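PDB 5VF5: SM80.1 Vicilin, which is a 7S seed globulin of eggplant with two cupin domains that probably serves as a nitrogen store for the germinating seedling. Local coordinates for residues 248-257 against 389-397; 256-267 against 343-354. All blocks are in the same frame, centred on the assembly; numbering follows the deposited sequence.

Interaction 1: residues 248-257 against 389-397; sequences MNINQGGMVL and QSYFVAGPE
Val393 pairs with Met255, and Phe392 with Val256, as a short strand near the C-terminus joins strand 254-261 of the second cupin barrel, extending its sheet by an antiparallel edge. Met255 and Val393 form the hydrogen-bonded pair, Met255 N reaching Val393 O at 2.8 Å and Val393 N returning to Met255 O at 3.0 Å. Further bonds lie at both ends: Leu257 N to Tyr391 O, and Gly395 N to Gly253 O, the latter nearly straight at 173°.

The tightly packed side carries Phe392, whose CG stands anti to its carbonyl carbon (chi1 -53°) and whose ring leans over strand 254-257 toward strand 248-250. Its CE2 lies 3.6 Å from Val256 CG2, which approaches obliquely, and the Ile250 side chain crosses that of Phe392 at about a right angle, bringing CG1 to 4.0 Å from Phe392 CE2. In the conformer described, Met248 comes to the ring edge, its sulfur making a Met-aromatic contact. Phe329 of strand 327-331 backs Met248, Ile250 and Val256.

On the other face Met255 and Val393 run side by side, and packing stays close beside Leu257, whose CD2 is 3.6 Å from Val393 CG2. Toward solvent, at Gly253, Ala394 and Pro396, the contact thins: the Met255 chain bends at its last torsion, and SD stops 4.3 Å from Pro396 CD.

Interaction 2: residues 256-267 against 343-354; sequences VLPYYNSRSTRV and GINAMFNRKNFL. With ACT (acetate ion), chain C.
With CG anti to the backbone N (chi1 -173°), the Asn349 amide reaches across to the loop at residues 262-264, while Asn261, its CG turned beside its own backbone N (chi1 -72°), brings its amide to meet it. Asn349 OD1 accepts two backbone N-H groups, Arg263 N in its carbonyl plane at 3.0 Å and Ser264 N from above that plane, tying down the loop. Its ND2 donates to Asn261 OD1 in a straight bond (169°). That oxygen also takes Lys351 NZ on a lone pair at 2.8 Å.

Lys351 lies alongside Asn261, and its ammonium bonds an acetate ion, probably from the crystallisation liquor. Tyr259 OH and Asn261 ND2 hold acetate OXT, at 2.7 Å for the hydroxyl, while Lys351 NZ and Arg266 NH1 hold acetate O. The anion and Glu229, which forms a salt bridge with Arg266, probably offset the nearness of the two cations. Arg266 also grips Ser264 OG side-on through NE and NH2, both bonds close to the guanidinium plane, and the serine hydroxyl donates a hydrogen bond to Ile344 O at 2.7 Å, from above the carbonyl plane. Farther along this side, Tyr259 CB sits over one face of Phe353.

On the opposite side of the strand pair, in the conformer described, Tyr260 stacks on the Asn352 amide; Asn352 CB makes a CH-pi contact over the phenol face, 3.6 Å from the ring centroid.

Arg350 N donates to Ser262 OG at 2.9 Å. Backbone bonds join Tyr260 with Asn352, and this antiparallel pairing belongs to the jelly-roll beta barrel of the cupin fold, whose interior at this end carries a polar patch that holds the acetate.

Overall arrangement
Strand 254-261 is common to both contacts: its first half pairs with strand 392-394 in interaction 1 and its second half with strand 351-353 in interaction 2, the two sharing Val256 and Leu257. Their centres lie about 18 Å apart, yet Tyr391 meets Phe353 edge-to-face, linking one to the other. Both are partly buried, but their inward faces differ. Interaction 1 packs aromatic, aliphatic and sulfur groups inward, whereas interaction 2 gathers amides, cations and hydroxyls around acetate. Outward, the first fades to an exposed C-terminal tail; the second ends in loops where waters link Arg263 to Thr265, Asn345 and Met347. Interaction 2 also joins strands 265-272 and 337-344 of the neighbouring sheet.

Interaction 1: residues 248-257 against 389-397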
loop_
_atom_site.group_PDB
_atom_site.type_symbol
_atom_site.label_atom_id
_atom_site.label_comp_id
_atom_site.label_asym_id
_atom_site.label_seq_id
_atom_site.Cartn_x
_atom_site.Cartn_y
_atom_site.Cartn_z
ATOM N N MET A 248 -10.602 2.540 0.907
ATOM C CA MET A 248 -11.556 3.606 1.202
ATOM C C MET A 248 -11.878 4.303 -0.086
ATOM O O MET A 248 -10.978 4.701 -0.819
ATOM C CB MET A 248 -11.030 4.584 2.260
ATOM C CG MET A 248 -12.028 5.659 2.648
ATOM S SD MET A 248 -11.605 6.442 4.201
ATOM C CE MET A 248 -10.287 7.453 3.583
ATOM N N ASN A 249 -13.175 4.467 -0.325
ATOM C CA ASN A 249 -13.677 5.226 -1.432
ATOM C C ASN A 249 -14.599 6.311 -0.905
ATOM O O ASN A 249 -15.513 6.027 -0.123
ATOM C CB ASN A 249 -14.436 4.350 -2.428
ATOM C CG ASN A 249 -14.777 5.113 -3.707
ATOM O OD1 ASN A 249 -13.897 5.624 -4.391
ATOM N ND2 ASN A 249 -16.038 5.291 -3.962
ATOM N N ILE A 250 -14.325 7.545 -1.323
ATOM C CA ILE A 250 -15.186 8.688 -1.018
ATOM C C ILE A 250 -15.792 9.136 -2.360
ATOM O O ILE A 250 -15.065 9.496 -3.317
ATOM C CB ILE A 250 -14.404 9.826 -0.348
ATOM C CG1 ILE A 250 -13.670 9.311 0.908
ATOM C CG2 ILE A 250 -15.352 10.965 0.006
ATOM C CD1 ILE A 250 -12.848 10.334 1.603
ATOM N N ASN A 251 -17.113 9.118 -2.425
ATOM C CA ASN A 251 -17.771 9.510 -3.648
ATOM C C ASN A 251 -17.558 10.992 -3.952
ATOM O O ASN A 251 -17.281 11.797 -3.055
ATOM C CB ASN A 251 -19.246 9.218 -3.536
ATOM C CG ASN A 251 -19.578 7.744 -3.479
ATOM O OD1 ASN A 251 -18.867 6.904 -3.994
ATOM N ND2 ASN A 251 -20.721 7.443 -2.934
ATOM N N GLN A 252 -17.668 11.361 -5.234
ATOM C CA GLN A 252 -17.454 12.771 -5.589
ATOM C C GLN A 252 -18.392 13.624 -4.777
ATOM O O GLN A 252 -19.543 13.245 -4.518
ATOM C CB GLN A 252 -17.616 13.032 -7.075
ATOM C CG GLN A 252 -18.853 12.586 -7.736
ATOM C CD GLN A 252 -18.706 12.770 -9.282
ATOM O OE1 GLN A 252 -18.595 13.910 -9.789
ATOM N NE2 GLN A 252 -18.632 11.649 -10.011
ATOM N N GLY A 253 -17.870 14.741 -4.293
ATOM C CA GLY A 253 -18.630 15.634 -3.442
ATOM C C GLY A 253 -18.794 15.143 -2.011
ATOM O O GLY A 253 -19.532 15.767 -1.235
ATOM N N GLY A 254 -18.103 14.066 -1.641
ATOM C CA GLY A 254 -18.205 13.546 -0.298
ATOM C C GLY A 254 -17.017 13.852 0.562
ATOM O O GLY A 254 -16.002 14.397 0.102
ATOM N N MET A 255 -17.156 13.454 1.828
ATOM C CA MET A 255 -16.061 13.515 2.797
ATOM C C MET A 255 -16.208 12.356 3.743
ATOM O O MET A 255 -17.298 11.873 3.968
ATOM C CB MET A 255 -16.043 14.820 3.582
ATOM C CG MET A 255 -17.268 15.029 4.459
ATOM S SD MET A 255 -17.288 16.582 5.393
ATOM C CE MET A 255 -15.988 16.332 6.577
ATOM N N VAL A 256 -15.093 11.892 4.297
ATOM C CA VAL A 256 -15.135 10.996 5.443
ATOM C C VAL A 256 -15.177 11.860 6.683
ATOM O O VAL A 256 -14.415 12.843 6.809
ATOM C CB VAL A 256 -13.987 9.959 5.460
ATOM C CG1 VAL A 256 -12.597 10.567 5.559
ATOM C CG2 VAL A 256 -14.229 8.953 6.592
ATOM N N LEU A 257 -16.113 11.586 7.577
ATOM C CA LEU A 257 -16.196 12.348 8.814
ATOM C C LEU A 257 -14.884 12.197 9.616
ATOM O O LEU A 257 -14.235 11.144 9.546
ATOM C CB LEU A 257 -17.386 11.878 9.638
ATOM C CG LEU A 257 -18.733 12.312 9.042
ATOM C CD1 LEU A 257 -19.854 11.693 9.839
ATOM C CD2 LEU A 257 -18.909 13.816 9.063
ATOM N N GLN A 389 -26.454 11.295 9.547
ATOM C CA GLN A 389 -25.707 10.307 8.748
ATOM C C GLN A 389 -24.431 9.923 9.473
ATOM O O GLN A 389 -23.991 10.624 10.392
ATOM C CB GLN A 389 -25.389 10.829 7.339
ATOM C CG GLN A 389 -26.614 10.918 6.421
ATOM C CD GLN A 389 -27.060 9.551 5.901
ATOM O OE1 GLN A 389 -26.340 8.903 5.137
ATOM N NE2 GLN A 389 -28.240 9.091 6.340
ATOM N N SER A 390 -23.856 8.806 9.062
ATOM C CA SER A 390 -22.589 8.312 9.637
ATOM C C SER A 390 -21.566 8.070 8.583
ATOM O O SER A 390 -21.894 7.828 7.421
ATOM C CB SER A 390 -22.805 7.006 10.421
ATOM O OG SER A 390 -23.632 7.206 11.546
ATOM N N TYR A 391 -20.300 8.214 9.017
ATOM C CA TYR A 391 -19.100 7.745 8.301
ATOM C C TYR A 391 -18.684 8.592 7.131
ATOM O O TYR A 391 -17.568 9.173 7.136
ATOM C CB TYR A 391 -19.238 6.275 7.858
ATOM C CG TYR A 391 -19.737 5.372 8.954
ATOM C CD1 TYR A 391 -19.155 5.375 10.197
ATOM C CD2 TYR A 391 -20.827 4.561 8.750
ATOM C CE1 TYR A 391 -19.639 4.573 11.225
ATOM C CE2 TYR A 391 -21.305 3.743 9.755
ATOM C CZ TYR A 391 -20.721 3.745 10.981
ATOM O OH TYR A 391 -21.197 2.911 11.960
ATOM N N PHE A 392 -19.571 8.745 6.145
ATOM C CA PHE A 392 -19.302 9.611 4.990
ATOM C C PHE A 392 -20.526 10.450 4.701
ATOM O O PHE A 392 -21.657 9.948 4.763
ATOM C CB PHE A 392 -18.958 8.814 3.747
ATOM C CG PHE A 392 -17.847 7.809 3.926
ATOM C CD1 PHE A 392 -18.120 6.531 4.400
ATOM C CD2 PHE A 392 -16.563 8.104 3.569
ATOM C CE1 PHE A 392 -17.101 5.590 4.545
ATOM C CE2 PHE A 392 -15.544 7.169 3.696
ATOM C CZ PHE A 392 -15.811 5.915 4.176
ATOM N N VAL A 393 -20.284 11.734 4.417
ATOM C CA VAL A 393 -21.366 12.691 4.191
ATOM C C VAL A 393 -20.984 13.646 3.061
ATOM O O VAL A 393 -19.853 13.621 2.579
ATOM C CB VAL A 393 -21.693 13.481 5.484
ATOM C CG1 VAL A 393 -22.054 12.574 6.627
ATOM C CG2 VAL A 393 -20.575 14.384 5.920
ATOM N N ALA A 394 -21.920 14.517 2.656
ATOM C CA ALA A 394 -21.581 15.529 1.684
ATOM C C ALA A 394 -20.498 16.454 2.247
ATOM O O ALA A 394 -20.564 16.895 3.382
ATOM C CB ALA A 394 -22.807 16.350 1.332
ATOM N N GLY A 395 -19.528 16.766 1.414
ATOM C CA GLY A 395 -18.478 17.706 1.772
ATOM C C GLY A 395 -18.974 19.121 1.630
ATOM O O GLY A 395 -20.086 19.342 1.129
ATOM N N PRO A 396 -18.159 20.102 2.066
ATOM C CA PRO A 396 -18.522 21.497 1.976
ATOM C C PRO A 396 -18.728 21.926 0.524
ATOM O O PRO A 396 -18.043 21.434 -0.359
ATOM C CB PRO A 396 -17.285 22.221 2.511
ATOM C CG PRO A 396 -16.548 21.238 3.341
ATOM C CD PRO A 396 -16.826 19.916 2.681
ATOM N N GLU A 397 -19.632 22.860 0.295
ATOM C CA GLU A 397 -19.858 23.406 -1.081
ATOM C C GLU A 397 -18.574 23.858 -1.771
ATOM O O GLU A 397 -18.412 23.669 -2.979
ATOM C CB GLU A 397 -20.799 24.623 -1.044
#

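Interaction 2: residues 256-267 against 343-354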
loop_
_atom_site.group_PDB
_atom_site.type_symbol
_atom_site.label_atom_id
_atom_site.label_comp_id
_atom_site.label_asym_id
_atom_site.label_seq_id
_atom_site.Cartn_x
_atom_site.Cartn_y
_atom_site.Cartn_z
ATOM N N VAL A 256 -15.093 11.892 4.297
ATOM C CA VAL A 256 -15.135 10.996 5.443
ATOM C C VAL A 256 -15.177 11.860 6.683
ATOM O O VAL A 256 -14.415 12.843 6.809
ATOM C CB VAL A 256 -13.987 9.959 5.460
ATOM C CG1 VAL A 256 -12.597 10.567 5.559
ATOM C CG2 VAL A 256 -14.229 8.953 6.592
ATOM N N LEU A 257 -16.113 11.586 7.577
ATOM C CA LEU A 257 -16.196 12.348 8.814
ATOM C C LEU A 257 -14.884 12.197 9.616
ATOM O O LEU A 257 -14.235 11.144 9.546
ATOM C CB LEU A 257 -17.386 11.878 9.638
ATOM C CG LEU A 257 -18.733 12.312 9.042
ATOM C CD1 LEU A 257 -19.854 11.693 9.839
ATOM C CD2 LEU A 257 -18.909 13.816 9.063
ATOM N N PRO A 258 -14.487 13.243 10.366
ATOM C CA PRO A 258 -13.268 13.115 11.141
ATOM C C PRO A 258 -13.266 11.854 12.008
ATOM O O PRO A 258 -14.292 11.492 12.640
ATOM C CB PRO A 258 -13.235 14.400 11.958
ATOM C CG PRO A 258 -14.031 15.404 11.137
ATOM C CD PRO A 258 -15.136 14.553 10.555
ATOM N N TYR A 259 -12.123 11.172 12.020
ATOM C CA TYR A 259 -11.987 9.969 12.826
ATOM C C TYR A 259 -10.533 9.802 13.216
ATOM O O TYR A 259 -9.641 10.541 12.759
ATOM C CB TYR A 259 -12.429 8.739 12.012
ATOM C CG TYR A 259 -11.460 8.383 10.890
ATOM C CD1 TYR A 259 -11.562 8.987 9.630
ATOM C CD2 TYR A 259 -10.422 7.492 11.093
ATOM C CE1 TYR A 259 -10.664 8.682 8.602
ATOM C CE2 TYR A 259 -9.512 7.196 10.072
ATOM C CZ TYR A 259 -9.629 7.801 8.839
ATOM O OH TYR A 259 -8.769 7.477 7.804
ATOM N N TYR A 260 -10.262 8.849 14.086
ATOM C CA TYR A 260 -8.885 8.415 14.324
ATOM C C TYR A 260 -8.815 6.904 14.471
ATOM O O TYR A 260 -9.819 6.237 14.802
ATOM C CB TYR A 260 -8.233 9.135 15.546
ATOM C CG TYR A 260 -8.837 8.773 16.894
ATOM C CD1 TYR A 260 -9.926 9.461 17.435
ATOM C CD2 TYR A 260 -8.336 7.721 17.628
ATOM C CE1 TYR A 260 -10.462 9.112 18.666
ATOM C CE2 TYR A 260 -8.864 7.390 18.871
ATOM C CZ TYR A 260 -9.946 8.083 19.375
ATOM O OH TYR A 260 -10.518 7.776 20.585
ATOM N N ASN A 261 -7.637 6.356 14.212
ATOM C CA ASN A 261 -7.336 4.944 14.468
ATOM C C ASN A 261 -6.744 4.807 15.859
ATOM O O ASN A 261 -5.851 5.538 16.245
ATOM C CB ASN A 261 -6.353 4.446 13.432
ATOM C CG ASN A 261 -6.990 4.287 12.086
ATOM O OD1 ASN A 261 -7.924 3.483 11.947
ATOM N ND2 ASN A 261 -6.515 5.045 11.092
ATOM N N SER A 262 -7.235 3.843 16.617
ATOM C CA SER A 262 -6.826 3.685 17.992
ATOM C C SER A 262 -5.364 3.346 18.186
ATOM O O SER A 262 -4.740 3.854 19.092
ATOM C CB SER A 262 -7.726 2.663 18.696
ATOM O OG SER A 262 -7.529 1.351 18.202
ATOM N N ARG A 263 -4.833 2.446 17.357
ATOM C CA ARG A 263 -3.430 2.021 17.503
ATOM C C ARG A 263 -2.618 1.864 16.239
ATOM O O ARG A 263 -1.396 1.854 16.322
ATOM C CB ARG A 263 -3.312 0.773 18.328
ATOM C CG ARG A 263 -3.959 -0.407 17.779
ATOM C CD ARG A 263 -3.504 -1.644 18.607
ATOM N NE ARG A 263 -2.200 -2.203 18.258
ATOM C CZ ARG A 263 -1.064 -2.201 18.960
ATOM N NH1 ARG A 263 -0.927 -1.527 20.116
ATOM N NH2 ARG A 263 -0.004 -2.840 18.467
ATOM N N SER A 264 -3.281 1.806 15.081
ATOM C CA SER A 264 -2.615 1.496 13.854
ATOM C C SER A 264 -2.230 2.738 13.086
ATOM O O SER A 264 -3.057 3.592 12.857
ATOM C CB SER A 264 -3.492 0.580 13.004
ATOM O OG SER A 264 -2.915 0.264 11.734
ATOM N N THR A 265 -0.968 2.813 12.713
ATOM C CA THR A 265 -0.500 3.837 11.783
ATOM C C THR A 265 -0.836 3.381 10.368
ATOM O O THR A 265 -0.699 2.188 10.035
ATOM C CB THR A 265 1.029 3.997 11.905
ATOM O OG1 THR A 265 1.341 4.512 13.193
ATOM C CG2 THR A 265 1.608 4.923 10.859
ATOM N N ARG A 266 -1.323 4.307 9.546
ATOM C CA ARG A 266 -1.754 4.002 8.184
ATOM C C ARG A 266 -0.877 4.648 7.160
ATOM O O ARG A 266 -0.515 5.802 7.302
ATOM C CB ARG A 266 -3.220 4.402 7.983
ATOM C CG ARG A 266 -4.174 3.717 8.993
ATOM C CD ARG A 266 -4.605 2.341 8.440
ATOM N NE ARG A 266 -4.665 1.320 9.418
ATOM C CZ ARG A 266 -5.606 0.431 9.515
ATOM N NH1 ARG A 266 -6.708 0.517 8.745
ATOM N NH2 ARG A 266 -5.444 -0.532 10.371
ATOM N N VAL A 267 -0.504 3.876 6.147
ATOM C CA VAL A 267 0.241 4.400 5.013
ATOM C C VAL A 267 -0.689 4.357 3.821
ATOM O O VAL A 267 -0.964 3.270 3.280
ATOM C CB VAL A 267 1.536 3.606 4.746
ATOM C CG1 VAL A 267 2.307 4.256 3.630
ATOM C CG2 VAL A 267 2.420 3.523 5.992
ATOM N N GLY A 343 -2.136 -0.765 7.037
ATOM C CA GLY A 343 -2.133 -0.554 8.478
ATOM C C GLY A 343 -1.010 -1.328 9.158
ATOM O O GLY A 343 -0.854 -2.536 8.917
ATOM N N ILE A 344 -0.238 -0.633 9.963
ATOM C CA ILE A 344 0.871 -1.193 10.705
ATOM C C ILE A 344 0.370 -1.262 12.167
ATOM O O ILE A 344 -0.424 -0.387 12.580
ATOM C CB ILE A 344 2.117 -0.285 10.494
ATOM C CG1 ILE A 344 2.556 -0.394 8.981
ATOM C CG2 ILE A 344 3.238 -0.687 11.452
ATOM C CD1 ILE A 344 3.530 0.666 8.550
ATOM N N ASN A 345 0.781 -2.274 12.950
ATOM C CA ASN A 345 0.260 -2.466 14.308
ATOM C C ASN A 345 -1.275 -2.646 14.246
ATOM O O ASN A 345 -2.020 -2.029 15.037
ATOM C CB ASN A 345 0.642 -1.322 15.276
ATOM C CG ASN A 345 2.141 -1.129 15.394
ATOM O OD1 ASN A 345 2.630 0.036 15.313
ATOM N ND2 ASN A 345 2.880 -2.232 15.505
ATOM N N ALA A 346 -1.744 -3.508 13.326
ATOM C CA ALA A 346 -3.159 -3.524 13.002
ATOM C C ALA A 346 -4.058 -4.308 13.979
ATOM O O ALA A 346 -5.212 -3.903 14.173
ATOM C CB ALA A 346 -3.370 -4.080 11.618
ATOM N N MET A 347 -3.561 -5.388 14.586
ATOM C CA MET A 347 -4.418 -6.150 15.453
ATOM C C MET A 347 -4.915 -5.244 16.580
ATOM O O MET A 347 -4.136 -4.494 17.190
ATOM C CB MET A 347 -3.701 -7.341 16.087
ATOM C CG MET A 347 -4.677 -8.261 16.757
ATOM S SD MET A 347 -5.426 -9.409 15.596
ATOM C CE MET A 347 -4.192 -10.659 15.559
ATOM N N PHE A 348 -6.210 -5.359 16.852
ATOM C CA PHE A 348 -6.902 -4.629 17.924
ATOM C C PHE A 348 -7.195 -3.164 17.559
ATOM O O PHE A 348 -7.776 -2.447 18.383
ATOM C CB PHE A 348 -6.173 -4.740 19.292
ATOM C CG PHE A 348 -5.767 -6.149 19.642
ATOM C CD1 PHE A 348 -6.717 -7.123 19.688
ATOM C CD2 PHE A 348 -4.429 -6.493 19.840
ATOM C CE1 PHE A 348 -6.385 -8.456 19.994
ATOM C CE2 PHE A 348 -4.069 -7.805 20.138
ATOM C CZ PHE A 348 -5.060 -8.788 20.219
ATOM N N ASN A 349 -6.806 -2.734 16.352
ATOM C CA ASN A 349 -7.142 -1.372 15.921
ATOM C C ASN A 349 -8.641 -1.179 15.765
ATOM O O ASN A 349 -9.343 -2.047 15.203
ATOM C CB ASN A 349 -6.493 -1.026 14.601
ATOM C CG ASN A 349 -6.700 0.449 14.228
ATOM O OD1 ASN A 349 -6.185 1.354 14.917
ATOM N ND2 ASN A 349 -7.482 0.699 13.148
ATOM N N ARG A 350 -9.122 -0.031 16.218
ATOM C CA ARG A 350 -10.493 0.355 15.968
ATOM C C ARG A 350 -10.549 1.800 15.449
ATOM O O ARG A 350 -9.729 2.674 15.816
ATOM C CB ARG A 350 -11.366 0.137 17.196
ATOM C CG ARG A 350 -11.390 -1.305 17.708
ATOM C CD ARG A 350 -12.089 -2.284 16.762
ATOM N NE ARG A 350 -12.236 -3.639 17.338
ATOM C CZ ARG A 350 -11.359 -4.626 17.199
ATOM N NH1 ARG A 350 -10.253 -4.469 16.464
ATOM N NH2 ARG A 350 -11.616 -5.794 17.778
ATOM N N LYS A 351 -11.486 2.011 14.529
ATOM C CA LYS A 351 -11.851 3.329 14.031
ATOM C C LYS A 351 -12.764 3.996 15.032
ATOM O O LYS A 351 -13.733 3.386 15.502
ATOM C CB LYS A 351 -12.607 3.275 12.716
ATOM C CG LYS A 351 -11.810 2.824 11.550
ATOM C CD LYS A 351 -11.419 3.984 10.733
ATOM C CE LYS A 351 -10.633 3.670 9.465
ATOM N NZ LYS A 351 -9.430 2.825 9.725
ATOM N N ASN A 352 -12.456 5.237 15.368
ATOM C CA ASN A 352 -13.233 6.060 16.280
ATOM C C ASN A 352 -13.685 7.295 15.541
ATOM O O ASN A 352 -12.861 8.205 15.261
ATOM C CB ASN A 352 -12.354 6.501 17.448
ATOM C CG ASN A 352 -11.980 5.358 18.358
ATOM O OD1 ASN A 352 -12.585 5.167 19.405
ATOM N ND2 ASN A 352 -10.994 4.567 17.940
ATOM N N PHE A 353 -14.971 7.396 15.215
ATOM C CA PHE A 353 -15.489 8.552 14.513
ATOM C C PHE A 353 -15.819 9.646 15.505
ATOM O O PHE A 353 -16.188 9.394 16.648
ATOM C CB PHE A 353 -16.722 8.159 13.681
ATOM C CG PHE A 353 -16.344 7.462 12.423
ATOM C CD1 PHE A 353 -16.118 6.082 12.404
ATOM C CD2 PHE A 353 -16.074 8.200 11.270
ATOM C CE1 PHE A 353 -15.707 5.451 11.250
ATOM C CE2 PHE A 353 -15.619 7.565 10.125
ATOM C CZ PHE A 353 -15.447 6.196 10.125
ATOM N N LEU A 354 -15.579 10.882 15.063
ATOM C CA LEU A 354 -15.654 12.054 15.914
ATOM C C LEU A 354 -16.873 12.938 15.651
ATOM O O LEU A 354 -17.070 13.954 16.342
ATOM C CB LEU A 354 -14.372 12.851 15.723
ATOM C CG LEU A 354 -13.117 12.092 16.160
ATOM C CD1 LEU A 354 -11.868 12.783 15.595
ATOM C CD2 LEU A 354 -13.045 11.987 17.655
HETATM C C ACT C . -7.519 4.286 7.357
HETATM O O ACT C . -7.628 3.047 7.614
HETATM O OXT ACT C . -7.541 5.127 8.283
HETATM C CH3 ACT C . -7.396 4.816 5.950
HETATM O O HOH W 1 1.043 2.525 15.139
HETATM O O HOH W 2 -1.285 -4.856 17.059
HETATM O O HOH W 3 -7.199 -2.066 11.417
#